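Local coordinates for protein binary enterotoxin of Clostridium perfringens component a (Clostridium perfringens, PDB 5WTZ) that probably transfers ADP-ribose from NAD+ to actin, as the enzymatic component of a binary iota-like enterotoxin, at residues F103-N108 against N124-K129; K329-T334 against I395-E400; K128-T133 against L188-L193. All coordinates share one frame; numbering follows the deposited sequence.

Contact 1: residues F103-N108 against N124-K129; sequences FGFNQN and NNFAKK
F103 and F105, on the loop that follows strand 92-98, and F126 of helix 120-130 build an aromatic cluster in the N-terminal ADP-ribosyltransferase-like half of the chain. F126 works with its edge: CE1 and CZ point at the face of F103, ring centroids 5.7 Å apart and planes at 80°, while CD1 points at the face of F105, centroids 5.1 Å apart. The torsion that sets CG anti to the backbone N (chi1 -174°) swings the F126 ring between the two. F126 CB adds a CH-pi contact, 4.0 Å from the F105 centroid and over the same face. Q107 N lies over the opposite face of F105, toward the rim of the ring, N125 CB meets its edge in plane, and the methylenes of K129 run past CD1. That aliphatic run is bent at chi2 and chi4, and K129 NZ donates to F103 O at 2.8 Å and also to D396 O of the C-terminal half. I156 and V158 of strand 156-162 also pack on F103. Two side-chain amides meet with their planes 31° apart: N125 ND2 donates an almost straight bond of 2.9 Å to a lone pair of Q107 OE1, in the carbonyl plane.

Contact 2: residues K329-T334 against I395-E400; sequences KWLGKT and IDNITE
The indole of W330 carries K329 CG over one face, 3.7 Å above the plane toward the rim, and outside the two segments it meets F306 edge-to-face and F326 with the planes at about 50°. The ring itself leads away from strand 391-403, leaving W330 CB and the backbone to touch I398 and I395. This is where helix 320-330 ends in the C-terminal, NAD-binding ADP-ribosyltransferase half: a type II beta turn from W330 to K333, with G332 at its positive-phi third position, leads into strand 334-337, the edge strand beside 391-403. The W330 side chain lies about 8 Å from that of E305, which binds NAD+, and about 10 Å from the bound NAD, near the nucleotide site without lining it.

Two backbone bonds fix the turn to the strand. I395 N donates to K333 O at 2.9 Å, nearly straight at 173°, and G332 N reaches I395 O on a more bent path. W330 O, which accepts the turn's own bond from K333 N, rests on the I395 side chain, 3.2 Å from CB and against both CG1 and CG2.

Further along, L331 starts out away from the strand, but its CD2 branch turns back. CG stands beside the backbone N (chi1 -82°), and CD2 settles 3.8 Å from N397 CA and 4.0 Å from I398 CG1, the L331 and I398 side chains crossing at a slant. Within the strand, I398 N donates to N397 OD1 at 2.9 Å, from above the carbonyl plane.

Contact 3: residues K128-T133 against L188-L193; sequences KKISDT and LKATGL
A water molecule takes the place of direct bonds between I130, T133 and A190. It donates to I130 O at 2.7 Å and to T133 O at 2.5 Å, the latter shorter than usual and its exact length uncertain, and accepts from A190 N at 2.9 Å. The end of helix 120-130, the loop residue just before strand 134-136 and strand 187-198 all converge on one oxygen. L188 pairs through its backbone with F135, and continuing that register puts T133 opposite A190, where T133 O and A190 N are 4.7 Å apart and the water spans the gap.

Apolar contact supplies the rest. I130 CG1 takes the crowded position between the backbone N and the carbonyl carbon (chi1 66°), and from there CD1 reaches A190 CB and L193 CD1, each at 4.1 Å. T133 OG1 meanwhile turns back to donate to S131 O at 2.9 Å, approaching from above the carbonyl plane, a bond that ties down the turn between helix and strand.

Just beyond A190, T191 and G192 both face D207 in a classic beta bulge. Strand 187-198 runs between 201-211, on which A190 and L188 pack, and the short outermost strand 134-136, while helix 120-130 lays I123, F126 and A127 against L193.

How the contacts relate
From the N terminus, contact 1 comes first, closing a short loop between the stretch after strand 92-98 and helix 120-130. Contact 3 opens where contact 1 closes, on the last turn of that same helix, overlapping it at K128 and K129, and closes a longer excursion of strands onto 187-198. Contact 2 follows in series, joining the end of helix 320-330 to strand 391-403 across 60 intervening residues. Contacts 1 and 3 lie in the N-terminal half and contact 2 in the C-terminal half, yet they meet: K129 NZ approaches D396 O to 2.6 Å, a probable hydrogen bond, and L331 packs on the loop at G104 and N106.

Contact 1: residues F103-N108 against N124-K129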
ATOM      1  N   PHE A 103      10.124  -1.908  -5.521  1.00 19.91           N
ATOM      2  CA  PHE A 103      10.238  -0.463  -5.617  1.00 18.21           C
ATOM      3  C   PHE A 103       9.596   0.003  -6.915  1.00 13.98           C
ATOM      4  O   PHE A 103       9.715   1.162  -7.294  1.00 15.01           O
ATOM      5  CB  PHE A 103      11.706  -0.031  -5.509  1.00 14.34           C
ATOM      6  CG  PHE A 103      12.257  -0.161  -4.115  1.00 23.60           C
ATOM      7  CD1 PHE A 103      12.020   0.838  -3.178  1.00 25.60           C
ATOM      8  CD2 PHE A 103      12.996  -1.283  -3.739  1.00 20.37           C
ATOM      9  CE1 PHE A 103      12.515   0.721  -1.883  1.00 26.63           C
ATOM     10  CE2 PHE A 103      13.481  -1.408  -2.449  1.00 20.11           C
ATOM     11  CZ  PHE A 103      13.249  -0.408  -1.525  1.00 22.22           C
ATOM     12  N   GLY A 104       8.908  -0.922  -7.582  1.00 19.56           N
ATOM     13  CA  GLY A 104       8.254  -0.634  -8.840  1.00 16.68           C
ATOM     14  C   GLY A 104       9.242  -0.242  -9.919  1.00 20.80           C
ATOM     15  O   GLY A 104       8.931   0.550 -10.804  1.00 19.60           O
ATOM     16  N   PHE A 105      10.439  -0.811  -9.844  1.00 20.84           N
ATOM     17  CA  PHE A 105      11.521  -0.457 -10.750  1.00 22.77           C
ATOM     18  C   PHE A 105      11.785  -1.648 -11.666  1.00 29.08           C
ATOM     19  O   PHE A 105      12.044  -2.752 -11.183  1.00 26.32           O
ATOM     20  CB  PHE A 105      12.776  -0.082  -9.959  1.00 24.55           C
ATOM     21  CG  PHE A 105      13.833   0.619 -10.769  1.00 21.35           C
ATOM     22  CD1 PHE A 105      13.604   1.889 -11.289  1.00 19.62           C
ATOM     23  CD2 PHE A 105      15.080   0.027 -10.974  1.00 27.31           C
ATOM     24  CE1 PHE A 105      14.598   2.543 -12.032  1.00 22.28           C
ATOM     25  CE2 PHE A 105      16.062   0.677 -11.698  1.00 24.71           C
ATOM     26  CZ  PHE A 105      15.820   1.935 -12.229  1.00 18.22           C
ATOM     27  N   ASN A 106      11.709  -1.444 -12.979  1.00 29.30           N
ATOM     28  CA  ASN A 106      11.856  -2.567 -13.909  1.00 35.08           C
ATOM     29  C   ASN A 106      13.198  -2.602 -14.652  1.00 36.32           C
ATOM     30  O   ASN A 106      13.490  -3.570 -15.351  1.00 41.38           O
ATOM     31  CB  ASN A 106      10.697  -2.586 -14.926  1.00 40.01           C
ATOM     32  CG  ASN A 106      10.276  -1.192 -15.384  1.00 54.82           C
ATOM     33  OD1 ASN A 106      11.099  -0.282 -15.490  1.00 63.96           O
ATOM     34  ND2 ASN A 106       8.981  -1.028 -15.676  1.00 46.29           N
ATOM     35  N   GLN A 107      14.018  -1.567 -14.478  1.00 27.22           N
ATOM     36  CA  GLN A 107      15.329  -1.506 -15.114  1.00 29.80           C
ATOM     37  C   GLN A 107      16.363  -2.315 -14.342  1.00 33.29           C
ATOM     38  O   GLN A 107      16.367  -2.326 -13.108  1.00 28.66           O
ATOM     39  CB  GLN A 107      15.804  -0.056 -15.243  1.00 24.02           C
ATOM     40  CG  GLN A 107      17.155   0.085 -15.946  1.00 30.45           C
ATOM     41  CD  GLN A 107      17.480   1.521 -16.314  1.00 36.11           C
ATOM     42  OE1 GLN A 107      16.886   2.452 -15.775  1.00 35.16           O
ATOM     43  NE2 GLN A 107      18.413   1.705 -17.242  1.00 32.23           N
ATOM     44  N   ASN A 108      17.255  -2.975 -15.073  1.00 31.30           N
ATOM     45  CA  ASN A 108      18.317  -3.749 -14.458  1.00 29.75           C
ATOM     46  C   ASN A 108      19.376  -2.847 -13.831  1.00 34.52           C
ATOM     47  O   ASN A 108      19.890  -1.942 -14.488  1.00 37.24           O
ATOM     48  CB  ASN A 108      18.958  -4.671 -15.496  1.00 39.41           C
ATOM     49  CG  ASN A 108      19.543  -5.926 -14.879  1.00 52.31           C
ATOM     50  OD1 ASN A 108      20.312  -5.866 -13.918  1.00 52.86           O
ATOM     51  ND2 ASN A 108      19.166  -7.079 -15.423  1.00 58.71           N
ATOM     52  N   ASN A 124      20.724   6.063 -11.316  1.00 23.80           N
ATOM     53  CA  ASN A 124      20.199   7.427 -11.327  1.00 28.89           C
ATOM     54  C   ASN A 124      18.699   7.421 -11.561  1.00 31.65           C
ATOM     55  O   ASN A 124      17.973   8.206 -10.969  1.00 23.85           O
ATOM     56  CB  ASN A 124      20.889   8.286 -12.381  1.00 31.77           C
ATOM     57  CG  ASN A 124      22.163   8.914 -11.866  1.00 37.11           C
ATOM     58  OD1 ASN A 124      22.304   9.163 -10.668  1.00 39.03           O
ATOM     59  ND2 ASN A 124      23.112   9.146 -12.761  1.00 31.69           N
ATOM     60  N   ASN A 125      18.234   6.529 -12.425  1.00 24.99           N
ATOM     61  CA  ASN A 125      16.805   6.385 -12.633  1.00 19.64           C
ATOM     62  C   ASN A 125      16.136   5.847 -11.375  1.00 20.20           C
ATOM     63  O   ASN A 125      15.017   6.237 -11.032  1.00 22.01           O
ATOM     64  CB  ASN A 125      16.519   5.474 -13.833  1.00 22.24           C
ATOM     65  CG  ASN A 125      16.878   6.129 -15.160  1.00 28.85           C
ATOM     66  OD1 ASN A 125      16.900   7.353 -15.276  1.00 31.37           O
ATOM     67  ND2 ASN A 125      17.138   5.316 -16.167  1.00 30.68           N
ATOM     68  N   PHE A 126      16.839   4.960 -10.683  1.00 19.14           N
ATOM     69  CA  PHE A 126      16.341   4.357  -9.452  1.00 14.62           C
ATOM     70  C   PHE A 126      16.188   5.431  -8.383  1.00 17.00           C
ATOM     71  O   PHE A 126      15.191   5.452  -7.667  1.00 17.03           O
ATOM     72  CB  PHE A 126      17.283   3.240  -8.987  1.00 17.22           C
ATOM     73  CG  PHE A 126      16.786   2.452  -7.794  1.00 16.16           C
ATOM     74  CD1 PHE A 126      15.623   1.697  -7.862  1.00 17.59           C
ATOM     75  CD2 PHE A 126      17.531   2.421  -6.619  1.00 21.81           C
ATOM     76  CE1 PHE A 126      15.185   0.948  -6.756  1.00 18.97           C
ATOM     77  CE2 PHE A 126      17.099   1.693  -5.509  1.00 22.51           C
ATOM     78  CZ  PHE A 126      15.937   0.934  -5.585  1.00 18.87           C
ATOM     79  N   ALA A 127      17.156   6.338  -8.304  1.00 17.87           N
ATOM     80  CA  ALA A 127      17.078   7.471  -7.378  1.00 17.36           C
ATOM     81  C   ALA A 127      15.788   8.274  -7.563  1.00 20.26           C
ATOM     82  O   ALA A 127      15.138   8.652  -6.590  1.00 17.92           O
ATOM     83  CB  ALA A 127      18.292   8.377  -7.540  1.00 16.29           C
ATOM     84  N   LYS A 128      15.409   8.526  -8.814  1.00 18.27           N
ATOM     85  CA  LYS A 128      14.206   9.286  -9.072  1.00 15.98           C
ATOM     86  C   LYS A 128      12.973   8.461  -8.696  1.00 19.97           C
ATOM     87  O   LYS A 128      12.046   8.971  -8.045  1.00 15.59           O
ATOM     88  CB  LYS A 128      14.151   9.719 -10.541  1.00 27.45           C
ATOM     89  CG  LYS A 128      15.213  10.741 -10.917  1.00 41.42           C
ATOM     90  CD  LYS A 128      15.132  11.135 -12.390  1.00 51.86           C
ATOM     91  CE  LYS A 128      16.211  12.154 -12.764  1.00 53.77           C
ATOM     92  NZ  LYS A 128      16.055  13.453 -12.038  1.00 54.13           N
ATOM     93  N   LYS A 129      12.979   7.187  -9.082  1.00 17.12           N
ATOM     94  CA  LYS A 129      11.830   6.314  -8.877  1.00 18.17           C
ATOM     95  C   LYS A 129      11.484   6.131  -7.390  1.00 17.26           C
ATOM     96  O   LYS A 129      10.304   6.127  -7.036  1.00 16.17           O
ATOM     97  CB  LYS A 129      12.072   4.950  -9.530  1.00 18.68           C
ATOM     98  CG  LYS A 129      10.921   3.962  -9.348  1.00 15.66           C
ATOM     99  CD  LYS A 129       9.604   4.514  -9.906  1.00 15.89           C
ATOM    100  CE  LYS A 129       8.422   3.556  -9.640  1.00 15.48           C
ATOM    101  NZ  LYS A 129       8.141   3.313  -8.192  1.00 15.00           N
TER

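Contact 2: residues K329-T334 against I395-E400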
ATOM      1  N   LYS A 329       4.333  -0.810 -19.301  1.00 23.95           N
ATOM      2  CA  LYS A 329       3.641   0.346 -19.852  1.00 27.61           C
ATOM      3  C   LYS A 329       3.446   1.455 -18.817  1.00 25.70           C
ATOM      4  O   LYS A 329       3.583   2.634 -19.147  1.00 20.45           O
ATOM      5  CB  LYS A 329       2.289  -0.085 -20.431  1.00 29.15           C
ATOM      6  CG  LYS A 329       1.522   0.996 -21.186  1.00 28.40           C
ATOM      7  CD  LYS A 329       0.363   0.364 -21.940  1.00 30.78           C
ATOM      8  CE  LYS A 329      -0.574   1.404 -22.531  1.00 39.08           C
ATOM      9  NZ  LYS A 329       0.107   2.322 -23.488  1.00 46.83           N
ATOM     10  N   TRP A 330       3.166   1.092 -17.564  1.00 24.46           N
ATOM     11  CA  TRP A 330       2.663   2.080 -16.600  1.00 19.61           C
ATOM     12  C   TRP A 330       3.557   2.405 -15.397  1.00 16.74           C
ATOM     13  O   TRP A 330       3.404   3.476 -14.817  1.00 21.50           O
ATOM     14  CB  TRP A 330       1.286   1.644 -16.080  1.00 18.51           C
ATOM     15  CG  TRP A 330       0.245   1.558 -17.174  1.00 19.85           C
ATOM     16  CD1 TRP A 330      -0.342   0.419 -17.671  1.00 18.88           C
ATOM     17  CD2 TRP A 330      -0.302   2.650 -17.930  1.00 21.72           C
ATOM     18  NE1 TRP A 330      -1.212   0.740 -18.680  1.00 21.53           N
ATOM     19  CE2 TRP A 330      -1.205   2.099 -18.865  1.00 21.25           C
ATOM     20  CE3 TRP A 330      -0.105   4.033 -17.919  1.00 19.00           C
ATOM     21  CZ2 TRP A 330      -1.922   2.888 -19.764  1.00 22.06           C
ATOM     22  CZ3 TRP A 330      -0.822   4.816 -18.818  1.00 24.18           C
ATOM     23  CH2 TRP A 330      -1.724   4.241 -19.719  1.00 26.29           C
ATOM     24  N   LEU A 331       4.453   1.506 -14.993  1.00 22.12           N
ATOM     25  CA  LEU A 331       5.329   1.811 -13.855  1.00 20.83           C
ATOM     26  C   LEU A 331       6.074   3.133 -14.062  1.00 18.87           C
ATOM     27  O   LEU A 331       6.662   3.372 -15.117  1.00 17.62           O
ATOM     28  CB  LEU A 331       6.350   0.686 -13.614  1.00 18.46           C
ATOM     29  CG  LEU A 331       5.860  -0.531 -12.816  1.00 27.07           C
ATOM     30  CD1 LEU A 331       7.012  -1.513 -12.610  1.00 18.91           C
ATOM     31  CD2 LEU A 331       5.286  -0.107 -11.488  1.00 25.04           C
ATOM     32  N   GLY A 332       6.049   3.986 -13.048  1.00 18.85           N
ATOM     33  CA  GLY A 332       6.779   5.235 -13.102  1.00 16.49           C
ATOM     34  C   GLY A 332       6.127   6.307 -13.962  1.00 21.75           C
ATOM     35  O   GLY A 332       6.652   7.411 -14.079  1.00 22.47           O
ATOM     36  N   LYS A 333       4.985   5.998 -14.566  1.00 23.68           N
ATOM     37  CA  LYS A 333       4.330   6.970 -15.433  1.00 27.47           C
ATOM     38  C   LYS A 333       3.486   7.960 -14.637  1.00 17.77           C
ATOM     39  O   LYS A 333       3.014   7.666 -13.545  1.00 19.74           O
ATOM     40  CB  LYS A 333       3.462   6.271 -16.478  1.00 30.11           C
ATOM     41  CG  LYS A 333       4.242   5.385 -17.451  1.00 28.76           C
ATOM     42  CD  LYS A 333       5.298   6.166 -18.197  1.00 31.13           C
ATOM     43  CE  LYS A 333       5.906   5.342 -19.330  1.00 41.97           C
ATOM     44  NZ  LYS A 333       6.711   4.192 -18.836  1.00 50.03           N
ATOM     45  N   THR A 334       3.311   9.153 -15.185  1.00 18.02           N
ATOM     46  CA  THR A 334       2.334  10.074 -14.613  1.00 21.92           C
ATOM     47  C   THR A 334       1.121  10.167 -15.543  1.00 21.64           C
ATOM     48  O   THR A 334       1.277  10.465 -16.722  1.00 23.84           O
ATOM     49  CB  THR A 334       2.938  11.463 -14.386  1.00 25.11           C
ATOM     50  OG1 THR A 334       3.920  11.397 -13.334  1.00 24.57           O
ATOM     51  CG2 THR A 334       1.840  12.444 -13.996  1.00 26.42           C
ATOM     52  N   ILE A 395       2.342   6.509 -10.952  1.00 16.10           N
ATOM     53  CA  ILE A 395       2.252   5.067 -10.702  1.00 12.96           C
ATOM     54  C   ILE A 395       3.534   4.577 -10.018  1.00 14.83           C
ATOM     55  O   ILE A 395       4.622   4.697 -10.566  1.00 15.33           O
ATOM     56  CB  ILE A 395       2.000   4.273 -12.015  1.00 16.50           C
ATOM     57  CG1 ILE A 395       0.780   4.840 -12.786  1.00 15.74           C
ATOM     58  CG2 ILE A 395       1.822   2.767 -11.716  1.00 12.89           C
ATOM     59  CD1 ILE A 395      -0.562   4.727 -12.088  1.00 17.80           C
ATOM     60  N   ASP A 396       3.393   4.059  -8.798  1.00 15.78           N
ATOM     61  CA  ASP A 396       4.530   3.752  -7.938  1.00 14.21           C
ATOM     62  C   ASP A 396       4.830   2.250  -7.905  1.00 18.20           C
ATOM     63  O   ASP A 396       5.991   1.836  -7.873  1.00 17.14           O
ATOM     64  CB  ASP A 396       4.263   4.236  -6.506  1.00 15.99           C
ATOM     65  CG  ASP A 396       4.017   5.721  -6.415  1.00 17.18           C
ATOM     66  OD1 ASP A 396       4.726   6.500  -7.098  1.00 20.27           O
ATOM     67  OD2 ASP A 396       3.119   6.105  -5.627  1.00 17.81           O
ATOM     68  N   ASN A 397       3.776   1.436  -7.879  1.00 18.27           N
ATOM     69  CA  ASN A 397       3.966  -0.009  -7.941  1.00 23.38           C
ATOM     70  C   ASN A 397       2.743  -0.724  -8.488  1.00 19.98           C
ATOM     71  O   ASN A 397       1.619  -0.188  -8.499  1.00 18.40           O
ATOM     72  CB  ASN A 397       4.313  -0.577  -6.559  1.00 16.18           C
ATOM     73  CG  ASN A 397       5.272  -1.765  -6.633  1.00 21.69           C
ATOM     74  OD1 ASN A 397       5.576  -2.286  -7.709  1.00 25.15           O
ATOM     75  ND2 ASN A 397       5.748  -2.193  -5.481  1.00 27.44           N
ATOM     76  N   ILE A 398       2.982  -1.952  -8.928  1.00 22.68           N
ATOM     77  CA  ILE A 398       1.932  -2.806  -9.446  1.00 21.68           C
ATOM     78  C   ILE A 398       2.150  -4.184  -8.851  1.00 22.98           C
ATOM     79  O   ILE A 398       3.217  -4.780  -9.025  1.00 21.68           O
ATOM     80  CB  ILE A 398       1.950  -2.843 -10.983  1.00 22.01           C
ATOM     81  CG1 ILE A 398       1.554  -1.472 -11.543  1.00 23.02           C
ATOM     82  CG2 ILE A 398       1.031  -3.942 -11.509  1.00 24.74           C
ATOM     83  CD1 ILE A 398       1.787  -1.313 -13.017  1.00 23.11           C
ATOM     84  N   THR A 399       1.165  -4.670  -8.105  1.00 19.48           N
ATOM     85  CA  THR A 399       1.319  -5.919  -7.379  1.00 18.35           C
ATOM     86  C   THR A 399       0.162  -6.870  -7.688  1.00 22.36           C
ATOM     87  O   THR A 399      -0.999  -6.581  -7.386  1.00 20.41           O
ATOM     88  CB  THR A 399       1.399  -5.679  -5.862  1.00 18.75           C
ATOM     89  OG1 THR A 399       2.509  -4.823  -5.566  1.00 23.90           O
ATOM     90  CG2 THR A 399       1.575  -6.987  -5.127  1.00 22.50           C
ATOM     91  N   GLU A 400       0.470  -8.004  -8.297  1.00 18.38           N
ATOM     92  CA  GLU A 400      -0.587  -8.946  -8.647  1.00 24.22           C
ATOM     93  C   GLU A 400      -1.008  -9.797  -7.450  1.00 24.97           C
ATOM     94  O   GLU A 400      -0.183 -10.154  -6.608  1.00 24.16           O
ATOM     95  CB  GLU A 400      -0.137  -9.839  -9.801  1.00 33.23           C
ATOM     96  CG  GLU A 400       1.116 -10.633  -9.490  1.00 44.83           C
ATOM     97  CD  GLU A 400       1.537 -11.542 -10.627  1.00 60.94           C
ATOM     98  OE1 GLU A 400       0.733 -12.425 -11.003  1.00 61.19           O
ATOM     99  OE2 GLU A 400       2.670 -11.376 -11.135  1.00 61.31           O
TER

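Contact 3: residues K128-T133 against L188-L193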
ATOM      1  N   LYS A 128      15.409   8.526  -8.814  1.00 18.27           N
ATOM      2  CA  LYS A 128      14.206   9.286  -9.072  1.00 15.98           C
ATOM      3  C   LYS A 128      12.973   8.461  -8.696  1.00 19.97           C
ATOM      4  O   LYS A 128      12.046   8.971  -8.045  1.00 15.59           O
ATOM      5  CB  LYS A 128      14.151   9.719 -10.541  1.00 27.45           C
ATOM      6  CG  LYS A 128      15.213  10.741 -10.917  1.00 41.42           C
ATOM      7  CD  LYS A 128      15.132  11.135 -12.390  1.00 51.86           C
ATOM      8  CE  LYS A 128      16.211  12.154 -12.764  1.00 53.77           C
ATOM      9  NZ  LYS A 128      16.055  13.453 -12.038  1.00 54.13           N
ATOM     10  N   LYS A 129      12.979   7.187  -9.082  1.00 17.12           N
ATOM     11  CA  LYS A 129      11.830   6.314  -8.877  1.00 18.17           C
ATOM     12  C   LYS A 129      11.484   6.131  -7.390  1.00 17.26           C
ATOM     13  O   LYS A 129      10.304   6.127  -7.036  1.00 16.17           O
ATOM     14  CB  LYS A 129      12.072   4.950  -9.530  1.00 18.68           C
ATOM     15  CG  LYS A 129      10.921   3.962  -9.348  1.00 15.66           C
ATOM     16  CD  LYS A 129       9.604   4.514  -9.906  1.00 15.89           C
ATOM     17  CE  LYS A 129       8.422   3.556  -9.640  1.00 15.48           C
ATOM     18  NZ  LYS A 129       8.141   3.313  -8.192  1.00 15.00           N
ATOM     19  N   ILE A 130      12.494   6.014  -6.524  1.00 16.34           N
ATOM     20  CA  ILE A 130      12.230   5.810  -5.092  1.00 21.59           C
ATOM     21  C   ILE A 130      11.929   7.095  -4.300  1.00 19.74           C
ATOM     22  O   ILE A 130      11.490   7.028  -3.142  1.00 19.02           O
ATOM     23  CB  ILE A 130      13.412   5.085  -4.398  1.00 22.24           C
ATOM     24  CG1 ILE A 130      14.674   5.960  -4.391  1.00 17.57           C
ATOM     25  CG2 ILE A 130      13.656   3.700  -5.041  1.00 17.31           C
ATOM     26  CD1 ILE A 130      15.832   5.369  -3.550  1.00 18.34           C
ATOM     27  N   SER A 131      12.163   8.257  -4.907  1.00 16.35           N
ATOM     28  CA  SER A 131      11.807   9.541  -4.298  1.00 17.40           C
ATOM     29  C   SER A 131      10.293   9.801  -4.303  1.00 17.51           C
ATOM     30  O   SER A 131       9.558   9.266  -5.138  1.00 17.14           O
ATOM     31  CB  SER A 131      12.512  10.697  -5.014  1.00 17.05           C
ATOM     32  OG  SER A 131      13.929  10.612  -4.890  1.00 19.39           O
ATOM     33  N   ASP A 132       9.848  10.617  -3.347  1.00 16.04           N
ATOM     34  CA  ASP A 132       8.464  11.106  -3.292  1.00 18.16           C
ATOM     35  C   ASP A 132       7.476   9.965  -3.279  1.00 18.19           C
ATOM     36  O   ASP A 132       6.427  10.061  -3.896  1.00 16.87           O
ATOM     37  CB  ASP A 132       8.165  12.020  -4.484  1.00 23.16           C
ATOM     38  CG  ASP A 132       9.078  13.224  -4.527  1.00 34.71           C
ATOM     39  OD1 ASP A 132       9.275  13.848  -3.460  1.00 30.38           O
ATOM     40  OD2 ASP A 132       9.616  13.526  -5.618  1.00 42.90           O
ATOM     41  N   THR A 133       7.835   8.867  -2.616  1.00 15.72           N
ATOM     42  CA  THR A 133       6.987   7.674  -2.592  1.00 20.11           C
ATOM     43  C   THR A 133       7.046   7.004  -1.225  1.00 16.77           C
ATOM     44  O   THR A 133       8.131   6.749  -0.690  1.00 19.55           O
ATOM     45  CB  THR A 133       7.404   6.634  -3.671  1.00 14.36           C
ATOM     46  OG1 THR A 133       7.534   7.261  -4.954  1.00 14.08           O
ATOM     47  CG2 THR A 133       6.410   5.476  -3.747  1.00 13.21           C
ATOM     48  N   LEU A 188       7.430   1.913   3.720  1.00 18.47           N
ATOM     49  CA  LEU A 188       8.827   2.297   3.617  1.00 20.00           C
ATOM     50  C   LEU A 188       8.985   3.656   2.946  1.00 18.63           C
ATOM     51  O   LEU A 188       8.436   3.898   1.864  1.00 19.13           O
ATOM     52  CB  LEU A 188       9.590   1.216   2.838  1.00 18.68           C
ATOM     53  CG  LEU A 188      11.091   1.307   2.582  1.00 26.76           C
ATOM     54  CD1 LEU A 188      11.598  -0.083   2.278  1.00 21.45           C
ATOM     55  CD2 LEU A 188      11.406   2.241   1.419  1.00 27.72           C
ATOM     56  N   LYS A 189       9.761   4.530   3.579  1.00 20.58           N
ATOM     57  CA  LYS A 189      10.094   5.847   3.029  1.00 16.39           C
ATOM     58  C   LYS A 189      11.601   6.000   2.920  1.00 19.47           C
ATOM     59  O   LYS A 189      12.310   6.012   3.942  1.00 19.77           O
ATOM     60  CB  LYS A 189       9.525   6.955   3.908  1.00 17.19           C
ATOM     61  CG  LYS A 189       9.802   8.348   3.399  1.00 24.92           C
ATOM     62  CD  LYS A 189       9.310   9.391   4.375  1.00 31.97           C
ATOM     63  CE  LYS A 189       9.425  10.787   3.769  1.00 33.06           C
ATOM     64  NZ  LYS A 189       9.055  11.818   4.761  1.00 44.14           N
ATOM     65  N   ALA A 190      12.095   6.126   1.693  1.00 18.03           N
ATOM     66  CA  ALA A 190      13.539   6.176   1.473  1.00 21.57           C
ATOM     67  C   ALA A 190      14.125   7.481   2.026  1.00 18.65           C
ATOM     68  O   ALA A 190      13.505   8.545   1.944  1.00 17.18           O
ATOM     69  CB  ALA A 190      13.861   6.013  -0.013  1.00 21.71           C
ATOM     70  N   THR A 191      15.307   7.373   2.628  1.00 15.34           N
ATOM     71  CA  THR A 191      15.983   8.481   3.279  1.00 19.26           C
ATOM     72  C   THR A 191      17.389   8.664   2.731  1.00 20.76           C
ATOM     73  O   THR A 191      18.092   9.589   3.121  1.00 19.31           O
ATOM     74  CB  THR A 191      16.074   8.276   4.817  1.00 21.06           C
ATOM     75  OG1 THR A 191      16.834   7.092   5.106  1.00 19.90           O
ATOM     76  CG2 THR A 191      14.688   8.130   5.424  1.00 20.44           C
ATOM     77  N   GLY A 192      17.820   7.751   1.859  1.00 21.11           N
ATOM     78  CA  GLY A 192      19.145   7.849   1.263  1.00 19.79           C
ATOM     79  C   GLY A 192      19.408   6.732   0.270  1.00 26.76           C
ATOM     80  O   GLY A 192      18.748   5.692   0.317  1.00 21.31           O
ATOM     81  N   LEU A 193      20.378   6.944  -0.619  1.00 21.60           N
ATOM     82  CA  LEU A 193      20.748   5.962  -1.633  1.00 19.46           C
ATOM     83  C   LEU A 193      22.244   6.022  -1.908  1.00 24.33           C
ATOM     84  O   LEU A 193      22.832   7.103  -2.026  1.00 20.66           O
ATOM     85  CB  LEU A 193      19.965   6.182  -2.937  1.00 19.91           C
ATOM     86  CG  LEU A 193      20.263   5.245  -4.119  1.00 21.58           C
ATOM     87  CD1 LEU A 193      19.664   3.833  -3.943  1.00 17.49           C
ATOM     88  CD2 LEU A 193      19.779   5.843  -5.437  1.00 25.61           C
TER
HETATM   89  O   HOH W   1      10.592   6.139  -0.758  1.00 22.02           O